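Local coordinates for protein fumarase E (Shigella flexneri 2a str. 2457T, PDB 3C8G) that probably catalyses the addition of water to fumarate to form malate, acting as a homodimer of the MtlR/FumE family, at residues I32-Q35 / G36-F40; S95-W98 / H99-N102. All coordinates share one frame; numbering follows the deposited sequence.

Overall arrangement
Interactions 1 and 2 both run over about two turns of helix, and they show how side chains three or four residues apart dress the faces of neighbouring helices. Interaction 1 comes first along the chain, on helix 29-40; interaction 2 follows on helix 85-103. Their centres lie about 17 Å apart and their nearest atoms about 6 Å, so they do not touch directly. The helices nevertheless pack together: L33 reaches F94, I37 reaches I91, and W98 meets the ring of H30. Helix 70-79 borders both contacts, through I70 beside L33 and D71 beside S95 and H99. They thus belong to one all-helical packing, partly buried, and the second subunit touches neither.

Interaction 1: residues I32-Q35 / G36-F40; sequences ILLQ and GIRQF
Two bends in separate side chains bring Q35 and R38 together: Q35 folds at its second torsion (chi2 51°) and R38 at its third (chi3 104°), so that the two side chains run side by side and point the same way. The amide oxygen meets the arginine side chain before its guanidinium begins, with Q35 OE1 lying 3.0 Å from R38 CD. It also approaches the edge of the guanidinium, near its plane, at 3.6 Å from R38 NE. The two flat groups are turned 77° apart and do not stack. The aliphatic part of R38 also runs alongside L34, where L34 CD2 rests 3.8 Å from R38 CD. Carbon from one neighbour and oxygen from the other thus border the same methylene, while NE itself is engaged by D68 in a salt bridge, which probably steers the end of the arginine.

Beneath these groups runs the regular ladder of an alpha-helix, in which each amide reaches back four residues. R38 N donates to L34 O at 2.8 Å, and G36 N to I32 O at 2.9 Å. I37 N makes the equivalent bond to L33 O. The branched I37 holds its CG1 beside the backbone N, which sets that atom 3.2 Å from L33 O, while the end of the side chain leads away toward I91, A73 and L74.

Further along, the Q39 side-chain oxygen accepts a hydrogen bond from L7 N, tying the chain's N-terminal region to helix 29-40. I32 faces V12 and Q15 of helix 9-17, whereas L33 and I37 pack against helices 70-79 and 85-103, the latter through F94 and I91.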
loop_
_atom_site.group_PDB
_atom_site.type_symbol
_atom_site.label_atom_id
_atom_site.label_comp_id
_atom_site.label_asym_id
_atom_site.label_seq_id
_atom_site.Cartn_x
_atom_site.Cartn_y
_atom_site.Cartn_z
ATOM N N ILE B 32 -10.564 -11.880 -12.641
ATOM C CA ILE B 32 -10.104 -13.103 -12.001
ATOM C C ILE B 32 -8.692 -12.962 -11.397
ATOM O O ILE B 32 -8.401 -13.518 -10.334
ATOM C CB ILE B 32 -10.146 -14.259 -13.011
ATOM C CG1 ILE B 32 -11.607 -14.581 -13.367
ATOM C CG2 ILE B 32 -9.388 -15.488 -12.480
ATOM C CD1 ILE B 32 -11.790 -15.555 -14.550
ATOM N N LEU B 33 -7.821 -12.218 -12.067
ATOM C CA LEU B 33 -6.486 -12.025 -11.552
ATOM C C LEU B 33 -6.490 -11.111 -10.306
ATOM O O LEU B 33 -5.780 -11.373 -9.328
ATOM C CB LEU B 33 -5.550 -11.492 -12.638
ATOM C CG LEU B 33 -5.181 -12.458 -13.779
ATOM C CD1 LEU B 33 -4.314 -11.734 -14.819
ATOM C CD2 LEU B 33 -4.494 -13.759 -13.270
ATOM N N LEU B 34 -7.290 -10.051 -10.339
ATOM C CA LEU B 34 -7.364 -9.133 -9.213
ATOM C C LEU B 34 -7.839 -9.927 -8.003
ATOM O O LEU B 34 -7.224 -9.857 -6.932
ATOM C CB LEU B 34 -8.353 -7.993 -9.505
ATOM C CG LEU B 34 -8.218 -6.551 -8.981
ATOM C CD1 LEU B 34 -9.593 -5.898 -8.913
ATOM C CD2 LEU B 34 -7.539 -6.476 -7.634
ATOM N N GLN B 35 -8.916 -10.703 -8.175
ATOM C CA GLN B 35 -9.408 -11.500 -7.056
ATOM C C GLN B 35 -8.442 -12.594 -6.607
ATOM O O GLN B 35 -8.296 -12.817 -5.404
ATOM C CB GLN B 35 -10.852 -12.002 -7.255
ATOM C CG GLN B 35 -11.920 -11.279 -6.287
ATOM C CD GLN B 35 -11.862 -9.717 -6.312
ATOM O OE1 GLN B 35 -11.438 -9.083 -5.336
ATOM N NE2 GLN B 35 -12.268 -9.115 -7.443
ATOM N N GLY B 36 -7.760 -13.235 -7.564
ATOM C CA GLY B 36 -6.666 -14.140 -7.240
ATOM C C GLY B 36 -5.609 -13.475 -6.367
ATOM O O GLY B 36 -5.181 -14.033 -5.356
ATOM N N ILE B 37 -5.201 -12.272 -6.765
ATOM C CA ILE B 37 -4.209 -11.488 -6.043
ATOM C C ILE B 37 -4.753 -11.119 -4.651
ATOM O O ILE B 37 -4.043 -11.226 -3.641
ATOM C CB ILE B 37 -3.826 -10.214 -6.862
ATOM C CG1 ILE B 37 -2.936 -10.576 -8.064
ATOM C CG2 ILE B 37 -3.154 -9.171 -5.995
ATOM C CD1 ILE B 37 -1.477 -10.983 -7.696
ATOM N N ARG B 38 -6.025 -10.717 -4.607
ATOM C CA ARG B 38 -6.648 -10.231 -3.381
ATOM C C ARG B 38 -6.855 -11.315 -2.324
ATOM O O ARG B 38 -6.841 -11.007 -1.150
ATOM C CB ARG B 38 -7.972 -9.509 -3.679
ATOM C CG ARG B 38 -7.833 -8.004 -3.997
ATOM C CD ARG B 38 -9.200 -7.371 -4.378
ATOM N NE ARG B 38 -9.836 -6.537 -3.346
ATOM C CZ ARG B 38 -9.197 -5.807 -2.423
ATOM N NH1 ARG B 38 -9.891 -5.072 -1.560
ATOM N NH2 ARG B 38 -7.871 -5.786 -2.360
ATOM N N GLN B 39 -7.059 -12.570 -2.736
ATOM C CA GLN B 39 -7.153 -13.687 -1.786
ATOM C C GLN B 39 -5.770 -13.955 -1.182
ATOM O O GLN B 39 -5.672 -14.353 -0.025
ATOM C CB GLN B 39 -7.747 -14.978 -2.411
ATOM C CG GLN B 39 -8.527 -14.770 -3.723
ATOM C CD GLN B 39 -9.872 -15.527 -3.831
ATOM O OE1 GLN B 39 -9.912 -16.742 -4.065
ATOM N NE2 GLN B 39 -10.977 -14.784 -3.709
ATOM N N PHE B 40 -4.717 -13.705 -1.955
ATOM C CA PHE B 40 -3.339 -13.906 -1.519
ATOM C C PHE B 40 -2.893 -12.891 -0.481
ATOM O O PHE B 40 -2.203 -13.238 0.454
ATOM C CB PHE B 40 -2.398 -13.848 -2.726
ATOM C CG PHE B 40 -0.942 -14.077 -2.391
ATOM C CD1 PHE B 40 -0.098 -13.002 -2.123
ATOM C CD2 PHE B 40 -0.408 -15.366 -2.376
ATOM C CE1 PHE B 40 1.248 -13.216 -1.820
ATOM C CE2 PHE B 40 0.935 -15.598 -2.070
ATOM C CZ PHE B 40 1.763 -14.533 -1.799
#

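Interaction 2: residues S95-W98 / H99-N102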
loop_
_atom_site.group_PDB
_atom_site.type_symbol
_atom_site.label_atom_id
_atom_site.label_comp_id
_atom_site.label_asym_id
_atom_site.label_seq_id
_atom_site.Cartn_x
_atom_site.Cartn_y
_atom_site.Cartn_z
ATOM N N SER B 95 -2.031 -6.757 -17.020
ATOM C CA SER B 95 -2.680 -5.544 -16.513
ATOM C C SER B 95 -2.455 -4.387 -17.475
ATOM O O SER B 95 -3.387 -3.642 -17.821
ATOM C CB SER B 95 -2.201 -5.185 -15.105
ATOM O OG SER B 95 -3.012 -4.145 -14.577
ATOM N N GLN B 96 -1.223 -4.246 -17.923
ATOM C CA GLN B 96 -0.918 -3.248 -18.925
ATOM C C GLN B 96 -1.761 -3.382 -20.201
ATOM O O GLN B 96 -2.265 -2.379 -20.715
ATOM C CB GLN B 96 0.555 -3.299 -19.256
ATOM C CG GLN B 96 1.450 -3.185 -18.024
ATOM C CD GLN B 96 2.903 -3.079 -18.421
ATOM O OE1 GLN B 96 3.350 -3.751 -19.363
ATOM N NE2 GLN B 96 3.652 -2.218 -17.727
ATOM N N TYR B 97 -1.951 -4.611 -20.679
ATOM C CA TYR B 97 -2.795 -4.877 -21.851
ATOM C C TYR B 97 -4.313 -4.642 -21.639
ATOM O O TYR B 97 -4.993 -4.136 -22.540
ATOM C CB TYR B 97 -2.511 -6.277 -22.418
ATOM C CG TYR B 97 -2.965 -6.483 -23.852
ATOM C CD1 TYR B 97 -3.269 -7.761 -24.328
ATOM C CD2 TYR B 97 -3.110 -5.405 -24.726
ATOM C CE1 TYR B 97 -3.704 -7.959 -25.637
ATOM C CE2 TYR B 97 -3.521 -5.588 -26.035
ATOM C CZ TYR B 97 -3.822 -6.871 -26.496
ATOM O OH TYR B 97 -4.235 -7.063 -27.809
ATOM N N TRP B 98 -4.847 -4.998 -20.470
ATOM C CA TRP B 98 -6.255 -4.684 -20.173
ATOM C C TRP B 98 -6.446 -3.166 -20.184
ATOM O O TRP B 98 -7.421 -2.656 -20.753
ATOM C CB TRP B 98 -6.751 -5.313 -18.857
ATOM C CG TRP B 98 -8.005 -4.635 -18.329
ATOM C CD1 TRP B 98 -8.121 -3.931 -17.166
ATOM C CD2 TRP B 98 -9.299 -4.563 -18.974
ATOM N NE1 TRP B 98 -9.396 -3.420 -17.039
ATOM C CE2 TRP B 98 -10.143 -3.790 -18.129
ATOM C CE3 TRP B 98 -9.827 -5.082 -20.167
ATOM C CZ2 TRP B 98 -11.488 -3.526 -18.436
ATOM C CZ3 TRP B 98 -11.176 -4.813 -20.486
ATOM C CH2 TRP B 98 -11.986 -4.039 -19.620
ATOM N N HIS B 99 -5.494 -2.455 -19.583
ATOM C CA HIS B 99 -5.519 -0.991 -19.538
ATOM C C HIS B 99 -5.530 -0.405 -20.939
ATOM O O HIS B 99 -6.338 0.473 -21.239
ATOM C CB HIS B 99 -4.276 -0.469 -18.850
ATOM C CG HIS B 99 -4.362 -0.439 -17.362
ATOM N ND1 HIS B 99 -5.270 0.350 -16.684
ATOM C CD2 HIS B 99 -3.610 -1.053 -16.418
ATOM C CE1 HIS B 99 -5.081 0.207 -15.385
ATOM N NE2 HIS B 99 -4.085 -0.644 -15.198
ATOM N N TYR B 100 -4.604 -0.863 -21.780
ATOM C CA TYR B 100 -4.617 -0.493 -23.175
ATOM C C TYR B 100 -5.976 -0.799 -23.843
ATOM O O TYR B 100 -6.505 0.034 -24.569
ATOM C CB TYR B 100 -3.495 -1.209 -23.923
ATOM C CG TYR B 100 -3.439 -0.803 -25.366
ATOM C CD1 TYR B 100 -4.239 -1.440 -26.330
ATOM C CD2 TYR B 100 -2.613 0.238 -25.773
ATOM C CE1 TYR B 100 -4.210 -1.043 -27.664
ATOM C CE2 TYR B 100 -2.573 0.648 -27.100
ATOM C CZ TYR B 100 -3.377 0.007 -28.034
ATOM O OH TYR B 100 -3.317 0.422 -29.344
ATOM N N LEU B 101 -6.549 -1.979 -23.617
ATOM C CA LEU B 101 -7.829 -2.316 -24.268
ATOM C C LEU B 101 -8.965 -1.432 -23.751
ATOM O O LEU B 101 -9.813 -0.950 -24.504
ATOM C CB LEU B 101 -8.193 -3.803 -24.070
ATOM C CG LEU B 101 -7.302 -4.860 -24.739
ATOM C CD1 LEU B 101 -7.527 -6.205 -24.113
ATOM C CD2 LEU B 101 -7.473 -4.908 -26.263
ATOM N N ASN B 102 -8.961 -1.217 -22.445
ATOM C CA ASN B 102 -10.011 -0.436 -21.796
ATOM C C ASN B 102 -9.883 1.090 -21.896
ATOM O O ASN B 102 -10.857 1.805 -21.665
ATOM C CB ASN B 102 -10.099 -0.821 -20.328
ATOM C CG ASN B 102 -11.367 -0.363 -19.708
ATOM O OD1 ASN B 102 -11.456 -0.193 -18.505
ATOM N ND2 ASN B 102 -12.357 -0.134 -20.528
#
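N102 lies over one face of the W98 indole, four residues back along the helix. Its CB sits 3.7 Å from the centroid of the six-membered ring and 15° off the ring normal, a CH-pi contact displaced toward the rim. Beyond that carbon the amide spreads almost along the ring, the two planes only 23° apart, and N102 OD1 comes 3.3 Å from W98 CZ2. A second CH-pi pair follows one residue earlier: L101 CD1 stands nearly above the middle of the Y97 ring, 4.3 Å from its centroid. The other methyl reaches the rim, with L101 CD2 4.0 Å from Y97 CE2. Y100 supplies a further apolar neighbour, its CD1 lying at the edge of the Y97 ring, 4.2 Å from Y97 CE2.

These pairs use the i to i+4 and i to i+3 spacings of an alpha-helix, here the long helix 85-103 of an all-helical fold. The backbone ladder sets that spacing, and within it N102 N donates to W98 O at 2.7 Å. W98 keeps its CG anti to its own backbone N (chi1 161°), which carries the indole along the helix to N102.

H99 carries the polar flank. Its CD2 lies 3.0 Å from S95 O, which stands oblique to the imidazole ring, and both of its nitrogens are bonded farther out: ND1 to E103 and NE2 to D71. The other oxygen of D71 hydrogen-bonds S95 OG, so one carboxylate from helix 70-79 fixes both residues on this side. Around the apolar side, F23 and H30 meet the W98 ring at a tilt, F118 meets Y97, and L22 touches both Y97 and L101.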